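Local coordinates for putative isocitrate dehydrogenase, NAD-dependent (Methylococcus capsulatus, PDB 6LKY), which probably oxidises isocitrate with NAD as the electron acceptor and probably binds magnesium, as a member of the isocitrate and isopropylmalate dehydrogenase family, at residues R152-R155 with Y156-Y160; F185-I188 with G189-A193. The protein carries 1 engineered substitution. All blocks are in the same frame, centred on the assembly; numbering follows the deposited sequence.

Contact 1: R152-R155 with Y156-Y160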
loop_
_atom_site.group_PDB
_atom_site.type_symbol
_atom_site.label_atom_id
_atom_site.label_comp_id
_atom_site.label_asym_id
_atom_site.label_seq_id
_atom_site.Cartn_x
_atom_site.Cartn_y
_atom_site.Cartn_z
ATOM N N ARG A 152 -22.173 -5.188 -5.779
ATOM C CA ARG A 152 -22.325 -4.082 -6.713
ATOM C C ARG A 152 -20.969 -3.544 -7.165
ATOM O O ARG A 152 -20.805 -3.226 -8.352
ATOM C CB ARG A 152 -23.213 -2.988 -6.109
ATOM C CG ARG A 152 -22.680 -2.284 -4.863
ATOM C CD ARG A 152 -23.677 -1.211 -4.390
ATOM N NE ARG A 152 -23.224 -0.534 -3.176
ATOM C CZ ARG A 152 -23.931 0.387 -2.528
ATOM N NH1 ARG A 152 -25.127 0.744 -2.978
ATOM N NH2 ARG A 152 -23.437 0.965 -1.438
ATOM N N ILE A 153 -19.960 -3.487 -6.273
ATOM C CA ILE A 153 -18.669 -2.969 -6.746
ATOM C C ILE A 153 -18.001 -3.953 -7.711
ATOM O O ILE A 153 -17.380 -3.542 -8.705
ATOM C CB ILE A 153 -17.732 -2.572 -5.576
ATOM C CG1 ILE A 153 -16.562 -1.729 -6.108
ATOM C CG2 ILE A 153 -17.156 -3.782 -4.834
ATOM C CD1 ILE A 153 -16.992 -0.388 -6.716
ATOM N N ILE A 154 -18.143 -5.261 -7.474
ATOM C CA ILE A 154 -17.466 -6.207 -8.361
ATOM C C ILE A 154 -18.180 -6.286 -9.715
ATOM O O ILE A 154 -17.527 -6.342 -10.774
ATOM C CB ILE A 154 -17.334 -7.586 -7.688
ATOM C CG1 ILE A 154 -16.367 -7.499 -6.488
ATOM C CG2 ILE A 154 -16.855 -8.644 -8.720
ATOM C CD1 ILE A 154 -16.632 -8.536 -5.373
ATOM N N ARG A 155 -19.523 -6.268 -9.716
ATOM C CA ARG A 155 -20.229 -6.172 -10.989
ATOM C C ARG A 155 -19.871 -4.882 -11.716
ATOM O O ARG A 155 -19.713 -4.890 -12.945
ATOM C CB ARG A 155 -21.744 -6.255 -10.783
ATOM C CG ARG A 155 -22.232 -7.614 -10.331
ATOM C CD ARG A 155 -23.663 -7.868 -10.748
ATOM N NE ARG A 155 -23.998 -9.278 -10.588
ATOM C CZ ARG A 155 -24.612 -9.766 -9.518
ATOM N NH1 ARG A 155 -24.981 -8.943 -8.542
ATOM N NH2 ARG A 155 -24.880 -11.064 -9.435
ATOM N N TYR A 156 -19.745 -3.760 -10.989
ATOM C CA TYR A 156 -19.332 -2.528 -11.654
ATOM C C TYR A 156 -17.987 -2.705 -12.336
ATOM O O TYR A 156 -17.789 -2.214 -13.451
ATOM C CB TYR A 156 -19.262 -1.344 -10.684
ATOM C CG TYR A 156 -18.953 -0.035 -11.407
ATOM C CD1 TYR A 156 -17.667 0.264 -11.830
ATOM C CD2 TYR A 156 -19.957 0.880 -11.683
ATOM C CE1 TYR A 156 -17.387 1.426 -12.509
ATOM C CE2 TYR A 156 -19.685 2.059 -12.352
ATOM C CZ TYR A 156 -18.401 2.320 -12.767
ATOM O OH TYR A 156 -18.111 3.488 -13.440
ATOM N N ALA A 157 -17.042 -3.384 -11.676
ATOM C CA ALA A 157 -15.723 -3.558 -12.282
ATOM C C ALA A 157 -15.808 -4.389 -13.566
ATOM O O ALA A 157 -15.184 -4.051 -14.578
ATOM C CB ALA A 157 -14.753 -4.202 -11.281
ATOM N N PHE A 158 -16.572 -5.483 -13.542
ATOM C CA PHE A 158 -16.702 -6.297 -14.760
ATOM C C PHE A 158 -17.441 -5.550 -15.875
ATOM O O PHE A 158 -17.023 -5.595 -17.044
ATOM C CB PHE A 158 -17.406 -7.614 -14.444
ATOM C CG PHE A 158 -16.500 -8.654 -13.837
ATOM C CD1 PHE A 158 -15.616 -9.364 -14.623
ATOM C CD2 PHE A 158 -16.545 -8.923 -12.484
ATOM C CE1 PHE A 158 -14.795 -10.330 -14.069
ATOM C CE2 PHE A 158 -15.717 -9.881 -11.921
ATOM C CZ PHE A 158 -14.846 -10.587 -12.716
ATOM N N ASP A 159 -18.553 -4.876 -15.539
ATOM C CA ASP A 159 -19.280 -4.086 -16.533
ATOM C C ASP A 159 -18.391 -3.001 -17.118
ATOM O O ASP A 159 -18.427 -2.747 -18.328
ATOM C CB ASP A 159 -20.537 -3.455 -15.925
ATOM C CG ASP A 159 -21.586 -4.476 -15.555
ATOM O OD1 ASP A 159 -21.460 -5.637 -15.989
ATOM O OD2 ASP A 159 -22.540 -4.122 -14.824
ATOM N N TYR A 160 -17.572 -2.360 -16.277
ATOM C CA TYR A 160 -16.664 -1.329 -16.761
ATOM C C TYR A 160 -15.632 -1.923 -17.699
ATOM O O TYR A 160 -15.318 -1.329 -18.735
ATOM C CB TYR A 160 -15.970 -0.632 -15.586
ATOM C CG TYR A 160 -14.917 0.386 -16.006
ATOM C CD1 TYR A 160 -13.604 -0.005 -16.302
ATOM C CD2 TYR A 160 -15.238 1.734 -16.111
ATOM C CE1 TYR A 160 -12.654 0.927 -16.703
ATOM C CE2 TYR A 160 -14.296 2.670 -16.500
ATOM C CZ TYR A 160 -13.014 2.264 -16.792
ATOM O OH TYR A 160 -12.097 3.210 -17.164
#
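Arg155 O accepts the backbone N-H of Asp159 at 2.8 Å, the shortest of the four hydrogen bonds between the segments. The carboxylate of the same aspartate lies close to that oxygen without bonding to it, and its OD1 is hydrogen-bonded to the hydroxyl of Tyr196, while the guanidinium of Arg155 reaches a salt bridge with Glu195, so these two opposite charges on one helix serve different partners. One residue earlier, Ile154 O takes the N-H of Phe158 at 3.1 Å and also sits at the edge of that ring, 3.2 Å from CD2 and near the ring plane. The CG2 methyl of Ile154 meets the same edge, in plane, 3.6 Å from Phe158 CE2. Because CG2 lies anti to the backbone N of Ile154 while the phenyl is swung beside its own N (chi1 -80°), the two side chains run side by side in the same direction. A flat, apolar ring suits this place, where an isoleucine methyl meets its edge and Tyr196 stacks with it. With an alanine here instead of Phe158, Tyr196 would probably lose its stacking mate and a gap would open beside Ile154 CG2. Further round, Tyr156 leans on Val94 and Val115, where an aromatic ring can cover the strands. The i to i+4 bonding is that of an amphipathic alpha-helix, 147-163, packed against the large mixed sheet.

Contact 2: F185-I188 with G189-A193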
loop_
_atom_site.group_PDB
_atom_site.type_symbol
_atom_site.label_atom_id
_atom_site.label_comp_id
_atom_site.label_asym_id
_atom_site.label_seq_id
_atom_site.Cartn_x
_atom_site.Cartn_y
_atom_site.Cartn_z
ATOM N N PHE A 185 -15.491 -10.744 0.492
ATOM C CA PHE A 185 -15.281 -10.004 -0.754
ATOM C C PHE A 185 -14.723 -10.913 -1.856
ATOM O O PHE A 185 -15.240 -10.946 -2.980
ATOM C CB PHE A 185 -14.340 -8.825 -0.473
ATOM C CG PHE A 185 -14.174 -7.885 -1.620
ATOM C CD1 PHE A 185 -15.208 -7.061 -2.007
ATOM C CD2 PHE A 185 -12.970 -7.804 -2.295
ATOM C CE1 PHE A 185 -15.052 -6.187 -3.073
ATOM C CE2 PHE A 185 -12.803 -6.928 -3.358
ATOM C CZ PHE A 185 -13.842 -6.115 -3.739
ATOM N N LEU A 186 -13.673 -11.679 -1.542
ATOM C CA LEU A 186 -13.064 -12.586 -2.516
ATOM C C LEU A 186 -14.056 -13.657 -2.993
ATOM O O LEU A 186 -14.148 -13.951 -4.191
ATOM C CB LEU A 186 -11.829 -13.243 -1.893
ATOM C CG LEU A 186 -11.121 -14.305 -2.742
ATOM C CD1 LEU A 186 -10.654 -13.721 -4.070
ATOM C CD2 LEU A 186 -9.947 -14.897 -1.988
ATOM N N GLU A 187 -14.783 -14.273 -2.059
ATOM C CA GLU A 187 -15.732 -15.327 -2.414
ATOM C C GLU A 187 -16.818 -14.802 -3.346
ATOM O O GLU A 187 -17.162 -15.439 -4.356
ATOM C CB GLU A 187 -16.343 -15.903 -1.139
ATOM C CG GLU A 187 -17.452 -16.911 -1.366
ATOM C CD GLU A 187 -18.252 -17.144 -0.104
ATOM O OE1 GLU A 187 -17.635 -17.558 0.905
ATOM O OE2 GLU A 187 -19.482 -16.899 -0.114
ATOM N N ILE A 188 -17.364 -13.625 -3.025
ATOM C CA ILE A 188 -18.359 -13.021 -3.900
ATOM C C ILE A 188 -17.761 -12.711 -5.272
ATOM O O ILE A 188 -18.407 -12.932 -6.307
ATOM C CB ILE A 188 -18.955 -11.773 -3.229
ATOM C CG1 ILE A 188 -19.865 -12.207 -2.074
ATOM C CG2 ILE A 188 -19.674 -10.941 -4.252
ATOM C CD1 ILE A 188 -20.254 -11.096 -1.114
ATOM N N GLY A 189 -16.525 -12.202 -5.307
ATOM C CA GLY A 189 -15.890 -11.932 -6.589
ATOM C C GLY A 189 -15.735 -13.179 -7.445
ATOM O O GLY A 189 -15.966 -13.147 -8.660
ATOM N N ARG A 190 -15.320 -14.288 -6.828
ATOM C CA ARG A 190 -15.201 -15.545 -7.565
ATOM C C ARG A 190 -16.548 -15.998 -8.111
ATOM O O ARG A 190 -16.629 -16.505 -9.236
ATOM C CB ARG A 190 -14.590 -16.630 -6.679
ATOM C CG ARG A 190 -13.121 -16.384 -6.447
ATOM C CD ARG A 190 -12.501 -17.364 -5.496
ATOM N NE ARG A 190 -11.051 -17.230 -5.557
ATOM C CZ ARG A 190 -10.213 -17.777 -4.686
ATOM N NH1 ARG A 190 -10.680 -18.486 -3.667
ATOM N NH2 ARG A 190 -8.909 -17.606 -4.832
ATOM N N GLU A 191 -17.619 -15.815 -7.337
ATOM C CA GLU A 191 -18.931 -16.207 -7.845
ATOM C C GLU A 191 -19.343 -15.326 -9.019
ATOM O O GLU A 191 -19.772 -15.827 -10.064
ATOM C CB GLU A 191 -19.970 -16.166 -6.721
ATOM C CG GLU A 191 -19.884 -17.385 -5.812
ATOM C CD GLU A 191 -20.585 -17.203 -4.466
ATOM O OE1 GLU A 191 -20.407 -18.085 -3.597
ATOM O OE2 GLU A 191 -21.300 -16.190 -4.270
ATOM N N ILE A 192 -19.160 -14.010 -8.890
ATOM C CA ILE A 192 -19.605 -13.095 -9.938
ATOM C C ILE A 192 -18.770 -13.248 -11.207
ATOM O O ILE A 192 -19.276 -13.034 -12.318
ATOM C CB ILE A 192 -19.579 -11.652 -9.396
ATOM C CG1 ILE A 192 -20.778 -11.421 -8.462
ATOM C CG2 ILE A 192 -19.517 -10.614 -10.539
ATOM C CD1 ILE A 192 -20.764 -10.086 -7.749
ATOM N N ALA A 193 -17.497 -13.646 -11.076
ATOM C CA ALA A 193 -16.639 -13.789 -12.249
ATOM C C ALA A 193 -17.206 -14.791 -13.247
ATOM O O ALA A 193 -16.972 -14.664 -14.458
ATOM C CB ALA A 193 -15.232 -14.212 -11.822
#
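The guanidinium of Arg190 carries Leu186 on one face, with CD2 3.9 Å above the plane and over its centre, while CD1 approaches NE at 3.8 Å. This is one turn of helix 181-193, the crossover helix of a beta-alpha-beta unit between the parallel strands 168-173 and 200-205. Leucine suits the spot because its branched end can lie on the flat cation and also reach Leu171; the arginine, extended from CG to NE, spends its charge on a salt bridge from NH2 to Asp203 of strand 200-205. Leu186 also packs on Val73 of the second subunit. On another side, Glu187 and Glu191 run alongside each other, their carboxylate planes turned 45° apart and OE2 of Glu187 3.8 Å from OE1 of Glu191. Such like charges would probably disfavour one another, though Glu187 has a long, weak ion pair with Lys136 of the second subunit. Gly189, whose N is bonded to Phe185 O at 2.9 Å, adds no side-chain bulk on the buried side. Ile188 and Ile192, branched and apolar to suit burial, point the same way, and Ile192 packs on Ile154 of helix 147-163; CG2 of Ile188, anti to its backbone N, lies 3.8 Å from Ile192 CD1.

Contact 1 comes first along the chain, on helix 147-163, and contact 2 follows on helix 181-193, with strand 168-173 between them; their centres are 11 Å apart. The two helices pack directly on each other. Phe185 CE1 meets Ile154 CD1 at 3.6 Å, and the same methyl lies 3.7 Å from the N of Gly189, a residue without a side chain. Further along, Phe158 CZ lies against Ala193 CA. Both helices also touch strands of the large mixed sheet, contact 1 at 92-98 and 111-117, contact 2 at 168-173 and 200-205. The pair thus forms one helical layer, whose contact 2 end faces the second subunit; there the side chain of Arg190 is about 11 Å from a bound NAD.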